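Local atomic coordinates of anthranilate-CoA ligase (Stigmatella aurantiaca, PDB entry 4WV3), a protein that is a member of the ANL superfamily, with a large AMP-binding domain followed by a smaller C-terminal domain. Residues Asn46-Ala51 against Asn149-Pro154; Lys53-Arg58 against Ala108-Val113; Thr261-Ala266 against Arg288-Ala293. All blocks are in the same frame, centred on the assembly; numbering follows the deposited sequence.

Interaction 1: residues Asn46-Ala51 against Asn149-Pro154; sequences NQVGNA and NDWIRP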
loop_
_atom_site.group_PDB
_atom_site.type_symbol
_atom_site.label_atom_id
_atom_site.label_comp_id
_atom_site.label_asym_id
_atom_site.label_seq_id
_atom_site.Cartn_x
_atom_site.Cartn_y
_atom_site.Cartn_z
ATOM N N ASN A 46 24.366 -6.094 -7.996
ATOM C CA ASN A 46 25.110 -7.159 -8.658
ATOM C C ASN A 46 25.964 -7.943 -7.669
ATOM O O ASN A 46 26.195 -9.139 -7.843
ATOM C CB ASN A 46 25.977 -6.597 -9.784
ATOM C CG ASN A 46 25.155 -6.059 -10.937
ATOM O OD1 ASN A 46 24.000 -6.442 -11.120
ATOM N ND2 ASN A 46 25.748 -5.169 -11.724
ATOM N N GLN A 47 26.427 -7.258 -6.628
ATOM C CA GLN A 47 27.168 -7.910 -5.556
ATOM C C GLN A 47 26.238 -8.795 -4.738
ATOM O O GLN A 47 26.611 -9.898 -4.338
ATOM C CB GLN A 47 27.840 -6.873 -4.656
ATOM C CG GLN A 47 29.011 -6.157 -5.307
ATOM C CD GLN A 47 29.689 -5.179 -4.369
ATOM O OE1 GLN A 47 29.029 -4.406 -3.676
ATOM N NE2 GLN A 47 31.016 -5.214 -4.339
ATOM N N VAL A 48 25.027 -8.303 -4.496
ATOM C CA VAL A 48 24.012 -9.068 -3.782
ATOM C C VAL A 48 23.641 -10.322 -4.566
ATOM O O VAL A 48 23.579 -11.418 -4.008
ATOM C CB VAL A 48 22.746 -8.226 -3.521
ATOM C CG1 VAL A 48 21.597 -9.106 -3.049
ATOM C CG2 VAL A 48 23.039 -7.133 -2.506
ATOM N N GLY A 49 23.406 -10.153 -5.865
ATOM C CA GLY A 49 23.086 -11.266 -6.739
ATOM C C GLY A 49 24.176 -12.322 -6.754
ATOM O O GLY A 49 23.894 -13.518 -6.674
ATOM N N ASN A 50 25.425 -11.878 -6.852
ATOM C CA ASN A 50 26.568 -12.783 -6.804
ATOM C C ASN A 50 26.718 -13.453 -5.441
ATOM O O ASN A 50 27.046 -14.636 -5.353
ATOM C CB ASN A 50 27.858 -12.045 -7.168
ATOM C CG ASN A 50 27.994 -11.806 -8.657
ATOM O OD1 ASN A 50 27.650 -12.666 -9.468
ATOM N ND2 ASN A 50 28.498 -10.634 -9.026
ATOM N N ALA A 51 26.475 -12.690 -4.381
ATOM C CA ALA A 51 26.599 -13.206 -3.022
ATOM C C ALA A 51 25.534 -14.258 -2.727
ATOM O O ALA A 51 25.776 -15.206 -1.980
ATOM C CB ALA A 51 26.524 -12.072 -2.012
ATOM N N ASN A 149 27.488 -5.837 4.719
ATOM C CA ASN A 149 28.656 -5.252 4.061
ATOM C C ASN A 149 29.785 -6.250 3.813
ATOM O O ASN A 149 30.394 -6.253 2.742
ATOM C CB ASN A 149 29.177 -4.047 4.847
ATOM C CG ASN A 149 28.304 -2.819 4.676
ATOM O OD1 ASN A 149 27.588 -2.686 3.684
ATOM N ND2 ASN A 149 28.365 -1.910 5.642
ATOM N N ASP A 150 30.061 -7.093 4.804
ATOM C CA ASP A 150 31.104 -8.105 4.679
ATOM C C ASP A 150 30.691 -9.185 3.686
ATOM O O ASP A 150 31.532 -9.858 3.090
ATOM C CB ASP A 150 31.401 -8.738 6.040
ATOM C CG ASP A 150 31.829 -7.718 7.078
ATOM O OD1 ASP A 150 32.461 -6.710 6.697
ATOM O OD2 ASP A 150 31.531 -7.924 8.274
ATOM N N TRP A 151 29.383 -9.335 3.516
ATOM C CA TRP A 151 28.814 -10.370 2.663
ATOM C C TRP A 151 28.919 -10.014 1.182
ATOM O O TRP A 151 29.105 -10.891 0.337
ATOM C CB TRP A 151 27.355 -10.604 3.063
ATOM C CG TRP A 151 26.621 -11.617 2.250
ATOM C CD1 TRP A 151 26.990 -12.908 2.013
ATOM C CD2 TRP A 151 25.360 -11.432 1.597
ATOM N NE1 TRP A 151 26.045 -13.533 1.234
ATOM C CE2 TRP A 151 25.032 -12.648 0.969
ATOM C CE3 TRP A 151 24.480 -10.351 1.476
ATOM C CZ2 TRP A 151 23.865 -12.815 0.228
ATOM C CZ3 TRP A 151 23.321 -10.519 0.743
ATOM C CH2 TRP A 151 23.024 -11.740 0.128
ATOM N N ILE A 152 28.809 -8.726 0.872
ATOM C CA ILE A 152 28.835 -8.267 -0.514
ATOM C C ILE A 152 30.206 -7.742 -0.929
ATOM O O ILE A 152 30.446 -7.480 -2.108
ATOM C CB ILE A 152 27.797 -7.155 -0.760
ATOM C CG1 ILE A 152 28.170 -5.896 0.027
ATOM C CG2 ILE A 152 26.401 -7.633 -0.391
ATOM C CD1 ILE A 152 27.268 -4.712 -0.246
ATOM N N ARG A 153 31.100 -7.589 0.044
ATOM C CA ARG A 153 32.420 -7.008 -0.208
ATOM C C ARG A 153 33.290 -7.753 -1.234
ATOM O O ARG A 153 33.785 -7.134 -2.177
ATOM C CB ARG A 153 33.184 -6.784 1.105
ATOM C CG ARG A 153 34.598 -6.265 0.911
ATOM C CD ARG A 153 35.210 -5.797 2.220
ATOM N NE ARG A 153 34.486 -4.662 2.788
ATOM C CZ ARG A 153 33.730 -4.726 3.879
ATOM N NH1 ARG A 153 33.603 -5.872 4.532
ATOM N NH2 ARG A 153 33.107 -3.642 4.320
ATOM N N PRO A 154 33.485 -9.075 -1.067
ATOM C CA PRO A 154 34.373 -9.733 -2.032
ATOM C C PRO A 154 33.713 -9.970 -3.389
ATOM O O PRO A 154 34.406 -10.283 -4.357
ATOM C CB PRO A 154 34.680 -11.071 -1.357
ATOM C CG PRO A 154 33.472 -11.352 -0.544
ATOM C CD PRO A 154 33.001 -10.018 -0.039
HETATM O O HOH W 1 27.907 -15.653 -0.178
#
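Helix 38-54 packs here against the short helix 148-152, which follows directly on the edge strand 146-147 of the five-stranded parallel sheet, and Ala51, Val48 and Gln47 form one side of the interface against Trp151 and Ile152. The methyl of Ala51 sits over one face of the indole: its CB is 3.7 Å from the centroid of the Trp151 five-membered ring and 24° off the ring normal, a CH-pi contact. Trp151 carries its CG anti to the backbone N (chi1 178°), which swings the indole across to helix 38-54. A water links the two helices at the edge of this pair, 2.8 Å from Ala51 O, to which it donates, while its bond from Trp151 NE1 at 3.2 Å is weak. Trp151 also touches Leu52 and Leu55, so the indole packs along the last turn of helix 38-54 and onto the residue just after it, beside the parallel sheet of the AMP-binding domain. One turn before Ala51, Val48 CG2 meets Ile152 CG2 at 4.0 Å. The Gln47 side chain runs at roughly a right angle to that of Ile152, bringing Gln47 OE1 within 3.9 Å of Ile152 CD1. Gln47 NE2 lies 3.2 Å from Ile152 O at an angle too poor for a hydrogen bond, and bonds instead to Gln155 O.

Interaction 2: residues Lys53-Arg58 against Ala108-Val113; sequences KGLGVR and ARVLIV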
loop_
_atom_site.group_PDB
_atom_site.type_symbol
_atom_site.label_atom_id
_atom_site.label_comp_id
_atom_site.label_asym_id
_atom_site.label_seq_id
_atom_site.Cartn_x
_atom_site.Cartn_y
_atom_site.Cartn_z
ATOM N N LYS A 53 24.336 -16.284 -4.961
ATOM C CA LYS A 53 24.782 -17.480 -5.669
ATOM C C LYS A 53 25.719 -18.294 -4.787
ATOM O O LYS A 53 25.712 -19.524 -4.826
ATOM C CB LYS A 53 25.488 -17.111 -6.975
ATOM C CG LYS A 53 24.623 -16.344 -7.956
ATOM C CD LYS A 53 25.388 -16.013 -9.228
ATOM C CE LYS A 53 25.503 -17.222 -10.140
ATOM N NZ LYS A 53 24.180 -17.619 -10.698
ATOM N N GLY A 54 26.523 -17.595 -3.992
ATOM C CA GLY A 54 27.426 -18.242 -3.058
ATOM C C GLY A 54 26.667 -18.968 -1.966
ATOM O O GLY A 54 27.161 -19.938 -1.390
ATOM N N LEU A 55 25.457 -18.493 -1.682
ATOM C CA LEU A 55 24.592 -19.132 -0.700
ATOM C C LEU A 55 23.717 -20.196 -1.359
ATOM O O LEU A 55 22.890 -20.830 -0.702
ATOM C CB LEU A 55 23.727 -18.092 0.015
ATOM C CG LEU A 55 24.479 -17.016 0.803
ATOM C CD1 LEU A 55 23.511 -16.114 1.554
ATOM C CD2 LEU A 55 25.480 -17.647 1.760
ATOM N N GLY A 56 23.900 -20.381 -2.662
ATOM C CA GLY A 56 23.211 -21.431 -3.392
ATOM C C GLY A 56 21.827 -21.062 -3.893
ATOM O O GLY A 56 21.060 -21.934 -4.302
ATOM N N VAL A 57 21.504 -19.773 -3.865
ATOM C CA VAL A 57 20.203 -19.305 -4.330
ATOM C C VAL A 57 20.067 -19.498 -5.837
ATOM O O VAL A 57 20.977 -19.170 -6.598
ATOM C CB VAL A 57 19.972 -17.823 -3.972
ATOM C CG1 VAL A 57 18.637 -17.339 -4.516
ATOM C CG2 VAL A 57 20.037 -17.626 -2.465
ATOM N N ARG A 58 18.931 -20.042 -6.262
ATOM C CA ARG A 58 18.699 -20.311 -7.675
ATOM C C ARG A 58 17.462 -19.601 -8.212
ATOM O O ARG A 58 16.696 -18.999 -7.460
ATOM C CB ARG A 58 18.569 -21.815 -7.919
ATOM C CG ARG A 58 19.815 -22.613 -7.588
ATOM C CD ARG A 58 19.605 -24.083 -7.899
ATOM N NE ARG A 58 20.782 -24.886 -7.587
ATOM C CZ ARG A 58 20.849 -26.202 -7.753
ATOM N NH1 ARG A 58 19.804 -26.866 -8.227
ATOM N NH2 ARG A 58 21.961 -26.855 -7.443
ATOM N N ALA A 108 11.940 -20.121 2.274
ATOM C CA ALA A 108 13.103 -19.249 2.144
ATOM C C ALA A 108 14.372 -19.888 2.702
ATOM O O ALA A 108 14.449 -20.208 3.887
ATOM C CB ALA A 108 12.838 -17.914 2.824
ATOM N N ARG A 109 15.365 -20.073 1.836
ATOM C CA ARG A 109 16.655 -20.606 2.255
ATOM C C ARG A 109 17.527 -19.508 2.852
ATOM O O ARG A 109 18.335 -19.758 3.747
ATOM C CB ARG A 109 17.383 -21.252 1.077
ATOM C CG ARG A 109 16.805 -22.581 0.620
ATOM C CD ARG A 109 17.667 -23.213 -0.470
ATOM N NE ARG A 109 19.028 -23.488 -0.013
ATOM C CZ ARG A 109 20.084 -22.728 -0.289
ATOM N NH1 ARG A 109 19.944 -21.634 -1.028
ATOM N NH2 ARG A 109 21.281 -23.059 0.175
ATOM N N VAL A 110 17.362 -18.291 2.343
ATOM C CA VAL A 110 18.157 -17.155 2.795
ATOM C C VAL A 110 17.256 -16.011 3.250
ATOM O O VAL A 110 16.269 -15.685 2.591
ATOM C CB VAL A 110 19.102 -16.655 1.680
ATOM C CG1 VAL A 110 19.918 -15.467 2.159
ATOM C CG2 VAL A 110 20.018 -17.778 1.216
ATOM N N LEU A 111 17.594 -15.411 4.389
ATOM C CA LEU A 111 16.859 -14.257 4.894
ATOM C C LEU A 111 17.769 -13.047 5.066
ATOM O O LEU A 111 18.818 -13.132 5.704
ATOM C CB LEU A 111 16.186 -14.581 6.229
ATOM C CG LEU A 111 15.536 -13.381 6.928
ATOM C CD1 LEU A 111 14.335 -12.879 6.140
ATOM C CD2 LEU A 111 15.145 -13.714 8.361
ATOM N N ILE A 112 17.362 -11.922 4.489
ATOM C CA ILE A 112 18.057 -10.659 4.697
ATOM C C ILE A 112 17.254 -9.814 5.678
ATOM O O ILE A 112 16.174 -9.324 5.350
ATOM C CB ILE A 112 18.246 -9.893 3.379
ATOM C CG1 ILE A 112 18.993 -10.760 2.364
ATOM C CG2 ILE A 112 18.992 -8.592 3.624
ATOM C CD1 ILE A 112 19.172 -10.107 1.014
ATOM N N VAL A 113 17.782 -9.654 6.887
ATOM C CA VAL A 113 17.035 -9.010 7.960
ATOM C C VAL A 113 17.851 -7.907 8.637
ATOM O O VAL A 113 19.077 -7.985 8.711
ATOM C CB VAL A 113 16.566 -10.056 9.007
ATOM C CG1 VAL A 113 17.759 -10.671 9.726
ATOM C CG2 VAL A 113 15.586 -9.444 9.999
#
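Leu55 and Val57 approach Arg109 and Val110 where the chain leaves helix 38-54, with the Leu55-Val110 and Val57-Arg109 CA atoms both 7.6 Å apart, too far for backbone pairing, and Gly56 turning at positive phi. Arg109 closes the gap with its guanidinium, gripping Leu55 O end-on through two nitrogens. The NH2 bond is 2.9 Å to Leu55 O and lies in the carbonyl plane; the NH1 bond, 3.1 Å to the same oxygen, comes in tilted 30° from that plane. Leu55 O itself sits at the edge of the guanidinium, only 4° out of its plane. A bend at chi3 (61°) turns the guanidinium so that its NH1-NH2 end meets Leu55 O. This turn is a Schellman motif, in which Gly56 N bonds to Lys53 O, and the arginine thus ties the turn that follows helix 38-54 to the residue leading into strand 110-114, the central strand of the five-stranded parallel sheet. Arg109 NH2 also has a long, weak ion pair with Glu132. Beside the polar grip, Val110 CG1 lies 3.7 Å from Leu55 CD1, while Val110 CG2 meets Val57 CG2 at 3.7 Å and also reaches Leu55. The valine crosses both partners at about a right angle, and Leu55 also rests on His133 of the neighbouring strand.

Interaction 3: residues Thr261-Ala266 against Arg288-Ala293; sequences TIFYNA and RLCVSA. With 3UK (5'-O-[(S)-[(2-aminobenzoyl)oxy](hydroxy)phosphoryl]adenosine), chain C.
Backbone hydrogen bonds join Thr261-Ala266 to Arg288-Ala293 as parallel neighbours whose axes diverge by only 18°. Thr261 O opens the series by accepting from two donors, Arg288 N at 2.8 Å and Leu289 N at 3.3 Å. Bonds then pass to and fro from Phe263 N to Leu289 O, Val291 N to Phe263 O and Asn265 N to Val291 O, before a weak one from Ala293 N to Asn265 O. CA-H...O contacts reinforce the pairing, among them Ser292 CA to Asn265 O at 3.2 Å.

Apolar packing differs on the two faces. On the face bearing Ile262, Leu289, Tyr264 and Val291, the Tyr264 ring lies beside the valine, its CD2 3.5 Å from Val291 CB, and both side chains reach Trp199 and Leu204 of helix 191-204. Ile262 CD1 rests 3.8 Å from Leu289 CB and also lies over one face of the Arg288 guanidinium. On the other face Cys290 SG stands at the edge of the Phe263 ring, 3.9 Å from Phe263 CB, and Tyr270 of helix 267-274 touches Cys290, Asn265 and Ser292.

The polar ends of Thr261 and Arg288 are held from outside the pair: Arg288 NH2 forms a salt bridge with Asp210, and Thr261 OG1 bonds to Asp210 and to Arg211 N.

Ala293 CB comes 3.5 Å from C28 of the bound 5'-O-[(S)-[(2-aminobenzoyl)oxy](hydroxy)phosphoryl]adenosine. The two strands and helix 267-274 form a beta-alpha-beta unit, and Ala293, just past the C-terminal end of its second strand, contributes to the ligand pocket, a placement characteristic of parallel alpha/beta folds.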
loop_
_atom_site.group_PDB
_atom_site.type_symbol
_atom_site.label_atom_id
_atom_site.label_comp_id
_atom_site.label_asym_id
_atom_site.label_seq_id
_atom_site.Cartn_x
_atom_site.Cartn_y
_atom_site.Cartn_z
ATOM N N THR A 261 9.130 15.879 -5.061
ATOM C CA THR A 261 8.086 16.559 -5.817
ATOM C C THR A 261 6.766 15.797 -5.752
ATOM O O THR A 261 5.700 16.359 -6.003
ATOM C CB THR A 261 8.491 16.755 -7.289
ATOM O OG1 THR A 261 8.786 15.485 -7.880
ATOM C CG2 THR A 261 9.719 17.649 -7.384
ATOM N N ILE A 262 6.851 14.515 -5.411
ATOM C CA ILE A 262 5.673 13.664 -5.298
ATOM C C ILE A 262 5.620 13.031 -3.911
ATOM O O ILE A 262 6.620 12.503 -3.423
ATOM C CB ILE A 262 5.684 12.544 -6.359
ATOM C CG1 ILE A 262 5.969 13.118 -7.750
ATOM C CG2 ILE A 262 4.365 11.783 -6.348
ATOM C CD1 ILE A 262 4.907 14.073 -8.252
ATOM N N PHE A 263 4.454 13.084 -3.277
ATOM C CA PHE A 263 4.295 12.539 -1.933
ATOM C C PHE A 263 3.148 11.535 -1.854
ATOM O O PHE A 263 2.011 11.848 -2.205
ATOM C CB PHE A 263 4.085 13.668 -0.920
ATOM C CG PHE A 263 3.931 13.191 0.497
ATOM C CD1 PHE A 263 4.923 12.437 1.100
ATOM C CD2 PHE A 263 2.799 13.511 1.230
ATOM C CE1 PHE A 263 4.785 12.000 2.405
ATOM C CE2 PHE A 263 2.658 13.080 2.537
ATOM C CZ PHE A 263 3.652 12.323 3.124
ATOM N N TYR A 264 3.457 10.326 -1.392
ATOM C CA TYR A 264 2.449 9.283 -1.231
ATOM C C TYR A 264 2.129 9.078 0.246
ATOM O O TYR A 264 3.026 9.097 1.092
ATOM C CB TYR A 264 2.935 7.956 -1.817
ATOM C CG TYR A 264 3.350 7.996 -3.272
ATOM C CD1 TYR A 264 4.585 8.508 -3.650
ATOM C CD2 TYR A 264 2.519 7.490 -4.262
ATOM C CE1 TYR A 264 4.970 8.536 -4.975
ATOM C CE2 TYR A 264 2.896 7.514 -5.592
ATOM C CZ TYR A 264 4.123 8.037 -5.942
ATOM O OH TYR A 264 4.503 8.060 -7.264
ATOM N N ASN A 265 0.852 8.870 0.547
ATOM C CA ASN A 265 0.420 8.607 1.915
ATOM C C ASN A 265 -0.997 8.044 1.944
ATOM O O ASN A 265 -1.651 7.930 0.908
ATOM C CB ASN A 265 0.501 9.883 2.760
ATOM C CG ASN A 265 0.645 9.594 4.244
ATOM O OD1 ASN A 265 0.334 8.497 4.707
ATOM N ND2 ASN A 265 1.115 10.581 4.997
ATOM N N ALA A 266 -1.459 7.685 3.136
ATOM C CA ALA A 266 -2.825 7.221 3.334
ATOM C C ALA A 266 -3.620 8.337 4.002
ATOM O O ALA A 266 -3.031 9.209 4.641
ATOM C CB ALA A 266 -2.834 5.964 4.196
ATOM N N ARG A 288 4.683 18.999 -5.976
ATOM C CA ARG A 288 3.839 19.457 -7.073
ATOM C C ARG A 288 2.576 18.607 -7.129
ATOM O O ARG A 288 1.543 19.041 -7.637
ATOM C CB ARG A 288 4.587 19.407 -8.411
ATOM C CG ARG A 288 4.815 18.009 -8.968
ATOM C CD ARG A 288 5.548 18.067 -10.303
ATOM N NE ARG A 288 5.717 16.748 -10.909
ATOM C CZ ARG A 288 4.884 16.224 -11.803
ATOM N NH1 ARG A 288 3.819 16.906 -12.200
ATOM N NH2 ARG A 288 5.116 15.018 -12.304
ATOM N N LEU A 289 2.669 17.396 -6.590
ATOM C CA LEU A 289 1.538 16.478 -6.539
ATOM C C LEU A 289 1.620 15.570 -5.320
ATOM O O LEU A 289 2.709 15.229 -4.855
ATOM C CB LEU A 289 1.477 15.623 -7.806
ATOM C CG LEU A 289 0.791 16.221 -9.034
ATOM C CD1 LEU A 289 0.828 15.237 -10.193
ATOM C CD2 LEU A 289 -0.641 16.615 -8.705
ATOM N N CYS A 290 0.459 15.182 -4.807
ATOM C CA CYS A 290 0.384 14.212 -3.724
ATOM C C CYS A 290 -0.527 13.061 -4.128
ATOM O O CYS A 290 -1.445 13.237 -4.928
ATOM C CB CYS A 290 -0.123 14.867 -2.439
ATOM S SG CYS A 290 1.043 16.024 -1.682
ATOM N N VAL A 291 -0.261 11.879 -3.580
ATOM C CA VAL A 291 -1.041 10.692 -3.904
ATOM C C VAL A 291 -1.573 10.037 -2.632
ATOM O O VAL A 291 -0.852 9.914 -1.641
ATOM C CB VAL A 291 -0.200 9.667 -4.696
ATOM C CG1 VAL A 291 -1.036 8.451 -5.067
ATOM C CG2 VAL A 291 0.388 10.309 -5.942
ATOM N N SER A 292 -2.837 9.624 -2.665
ATOM C CA SER A 292 -3.458 8.943 -1.533
ATOM C C SER A 292 -4.071 7.615 -1.960
ATOM O O SER A 292 -4.650 7.510 -3.042
ATOM C CB SER A 292 -4.529 9.828 -0.894
ATOM O OG SER A 292 -5.166 9.162 0.180
ATOM N N ALA A 293 -3.942 6.604 -1.106
ATOM C CA ALA A 293 -4.510 5.288 -1.385
ATOM C C ALA A 293 -4.473 4.461 -0.103
ATOM O O ALA A 293 -4.056 4.952 0.944
ATOM C CB ALA A 293 -3.593 4.493 -2.300
HETATM C C10 3UK C . -8.629 -0.711 -0.450
HETATM C C15 3UK C . -8.900 1.598 -1.350
HETATM C C17 3UK C . -10.670 3.151 -1.491
HETATM C C21 3UK C . -9.525 -1.491 -1.372
HETATM C C26 3UK C . -2.914 -0.588 -2.671
HETATM C C28 3UK C . -2.737 1.461 -3.936
HETATM O O01 3UK C . -3.921 -0.946 -0.506
HETATM C C02 3UK C . -3.589 -1.461 -1.550
HETATM O O03 3UK C . -3.456 -2.874 -1.633
HETATM P P04 3UK C . -3.986 -3.820 -0.468
HETATM O O05 3UK C . -3.657 -5.301 -0.838
HETATM O O06 3UK C . -5.575 -3.700 -0.268
HETATM C C07 3UK C . -6.398 -3.266 -1.362
HETATM C C08 3UK C . -7.714 -2.808 -0.804
HETATM O O09 3UK C . -7.539 -1.556 -0.104
HETATM N N11 3UK C . -8.145 0.466 -1.095
HETATM C C12 3UK C . -6.871 0.665 -1.548
HETATM N N13 3UK C . -6.802 1.911 -2.094
HETATM C C14 3UK C . -8.046 2.510 -1.984
HETATM N N16 3UK C . -10.194 1.936 -1.116
HETATM N N18 3UK C . -9.914 4.059 -2.093
HETATM C C19 3UK C . -8.624 3.802 -2.359
HETATM N N20 3UK C . -7.821 4.780 -3.005
HETATM O O22 3UK C . -10.594 -2.053 -0.635
HETATM C C23 3UK C . -8.671 -2.546 -1.894
HETATM O O24 3UK C . -9.455 -3.725 -2.167
HETATM O O25 3UK C . -3.272 -3.479 0.829
HETATM C C27 3UK C . -3.354 0.689 -2.921
HETATM C C29 3UK C . -1.656 0.912 -4.706
HETATM C C30 3UK C . -1.218 -0.366 -4.459
HETATM C C31 3UK C . -1.831 -1.138 -3.442
HETATM N N32 3UK C . -1.365 -2.499 -3.177
#

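In the fold
Interactions 1 and 2 are neighbours, their centres 12 Å apart, and both use helix 38-54: interaction 1 its C-terminal half, interaction 2 the turn that follows it. They touch directly, Trp151 CZ2 lying 3.6 Å from Leu55 CD1. Along the chain interaction 2 is nested within the loop that interaction 1 closes, and together they secure the helix to the five-stranded parallel sheet and to helix 148-152. Interaction 3 follows later in sequence, in the nine-stranded mixed sheet; its centre is about 34 Å from that of interaction 1 and 35 Å from that of interaction 2. It alone of the three reaches the bound ligand, while the other two are structural packing remote from the pocket.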